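Local coordinates for protein putative Zn-dependent exopeptidase (Bacteroides vulgatus ATCC 8482, PDB 3GUX) that probably acts as a zinc-dependent M28-family aminopeptidase, removing residues from the N-termini of peptides, at residues A[97-102]-A[195-200]. Residues are numbered along the deposited sequence; the frame is centred on the assembly and turned at random.
Sequences KRILLC and NARYGI
Leu100 and Ile200 sit on neighbouring parallel strands, 98-104 and 198-203, inside the mixed sheet of this putative M28 aminopeptidase, which has the phosphorylase/hydrolase-like fold. Parallel pairing follows from the backbone bonds: Leu100 N gives to Tyr198 O (3.0 Å, nearly straight at 174°), Leu100 O receives Ile200 N, and Cys102 N gives to Ile200 O. Before the regular ladder, Arg197 N reaches Arg98 O at 2.7 Å. A CA-H...O contact, Gly199 CA to Leu100 O at 3.1 Å, gives the oxygen bonded by Ile200 N a second partner. Strands 152-158 and 265-269 flank the pair, which is therefore internal to the sheet.

Apolar packing divides between the faces. Leu100 CB meets Ala196 CB on one; on the other, beneath helices 296-311 and 223-236, Leu101 CD2 lies alongside Ile200 CB (3.8 Å). Lys97 and Arg197 run side by side to the chain's C-terminus, where Lys97 NZ pairs with the terminal carboxylate of Lys314 and Arg197 NH1 with Glu313, which also takes Tyr198 OH. CG of Tyr198 sits between the backbone N and the carbonyl carbon (chi1 60°), and the ring presents a face to Ile99, whose CD1 makes a CH-pi contact 3.7 Å from the centroid, 27° off the ring normal.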
# COMPACT_ATOMS: atom_id res chain seq x y z
N LYS A 97 -9.75 -4.86 -15.75
CA LYS A 97 -8.97 -5.82 -14.96
C LYS A 97 -7.86 -5.07 -14.19
O LYS A 97 -6.93 -4.57 -14.83
CB LYS A 97 -8.34 -6.90 -15.85
CG LYS A 97 -9.28 -7.81 -16.64
CD LYS A 97 -8.44 -8.96 -17.24
CE LYS A 97 -9.23 -9.89 -18.14
NZ LYS A 97 -8.40 -11.07 -18.51
N ARG A 98 -7.94 -5.01 -12.86
CA ARG A 98 -6.94 -4.27 -12.03
C ARG A 98 -6.57 -4.89 -10.69
O ARG A 98 -7.33 -5.67 -10.12
CB ARG A 98 -7.46 -2.86 -11.71
CG ARG A 98 -8.19 -2.15 -12.83
CD ARG A 98 -8.64 -0.77 -12.43
NE ARG A 98 -7.55 0.19 -12.29
CZ ARG A 98 -6.87 0.72 -13.31
NH1 ARG A 98 -7.10 0.38 -14.57
NH2 ARG A 98 -5.90 1.60 -13.05
N ILE A 99 -5.38 -4.53 -10.19
CA ILE A 99 -4.93 -4.91 -8.85
C ILE A 99 -4.74 -3.62 -8.05
O ILE A 99 -4.17 -2.65 -8.55
CB ILE A 99 -3.64 -5.74 -8.80
CG1 ILE A 99 -3.74 -7.01 -9.65
CG2 ILE A 99 -3.29 -6.06 -7.32
CD1 ILE A 99 -4.89 -7.96 -9.28
N LEU A 100 -5.27 -3.58 -6.84
CA LEU A 100 -5.09 -2.41 -5.97
C LEU A 100 -3.89 -2.61 -5.09
O LEU A 100 -3.73 -3.67 -4.52
CB LEU A 100 -6.32 -2.18 -5.08
CG LEU A 100 -6.21 -1.11 -3.98
CD1 LEU A 100 -5.83 0.26 -4.54
CD2 LEU A 100 -7.50 -1.05 -3.27
N LEU A 101 -3.04 -1.59 -4.99
CA LEU A 101 -1.91 -1.60 -4.09
C LEU A 101 -2.05 -0.37 -3.20
O LEU A 101 -2.22 0.72 -3.72
CB LEU A 101 -0.57 -1.52 -4.82
CG LEU A 101 -0.22 -2.64 -5.81
CD1 LEU A 101 1.18 -2.39 -6.37
CD2 LEU A 101 -0.31 -4.01 -5.15
N CYS A 102 -1.95 -0.54 -1.89
CA CYS A 102 -2.14 0.59 -0.99
C CYS A 102 -1.31 0.55 0.29
O CYS A 102 -0.73 -0.48 0.67
CB CYS A 102 -3.63 0.71 -0.66
SG CYS A 102 -4.36 -0.78 -0.00
N ASN A 195 -13.58 -0.99 -9.04
CA ASN A 195 -13.37 -2.37 -8.63
C ASN A 195 -11.94 -2.78 -8.98
O ASN A 195 -11.31 -2.16 -9.84
CB ASN A 195 -14.38 -3.31 -9.29
CG ASN A 195 -14.26 -4.73 -8.77
OD1 ASN A 195 -14.24 -4.96 -7.55
ND2 ASN A 195 -14.11 -5.68 -9.68
N ALA A 196 -11.43 -3.76 -8.25
CA ALA A 196 -10.12 -4.36 -8.49
C ALA A 196 -10.29 -5.85 -8.17
O ALA A 196 -11.14 -6.21 -7.36
CB ALA A 196 -9.07 -3.74 -7.62
N ARG A 197 -9.52 -6.70 -8.84
CA ARG A 197 -9.57 -8.15 -8.62
C ARG A 197 -9.32 -8.42 -7.14
O ARG A 197 -10.05 -9.19 -6.50
CB ARG A 197 -8.55 -8.84 -9.52
CG ARG A 197 -8.48 -10.35 -9.41
CD ARG A 197 -7.47 -10.91 -10.41
NE ARG A 197 -7.95 -10.73 -11.79
CZ ARG A 197 -7.28 -11.05 -12.90
NH1 ARG A 197 -6.05 -11.57 -12.85
NH2 ARG A 197 -7.85 -10.85 -14.09
N TYR A 198 -8.29 -7.80 -6.59
CA TYR A 198 -8.01 -7.87 -5.17
C TYR A 198 -7.07 -6.74 -4.89
O TYR A 198 -6.66 -6.05 -5.83
CB TYR A 198 -7.41 -9.21 -4.76
CG TYR A 198 -6.09 -9.54 -5.44
CD1 TYR A 198 -4.88 -9.13 -4.90
CD2 TYR A 198 -6.07 -10.29 -6.60
CE1 TYR A 198 -3.67 -9.46 -5.53
CE2 TYR A 198 -4.88 -10.62 -7.24
CZ TYR A 198 -3.70 -10.20 -6.71
OH TYR A 198 -2.56 -10.54 -7.35
N GLY A 199 -6.78 -6.52 -3.62
CA GLY A 199 -5.88 -5.47 -3.17
C GLY A 199 -4.77 -5.98 -2.27
O GLY A 199 -4.92 -7.01 -1.64
N ILE A 200 -3.63 -5.28 -2.27
CA ILE A 200 -2.52 -5.59 -1.39
C ILE A 200 -2.21 -4.33 -0.60
O ILE A 200 -1.93 -3.31 -1.19
CB ILE A 200 -1.24 -6.06 -2.10
CG1 ILE A 200 -1.50 -7.25 -3.01
CG2 ILE A 200 -0.18 -6.41 -1.06
CD1 ILE A 200 -0.27 -7.76 -3.76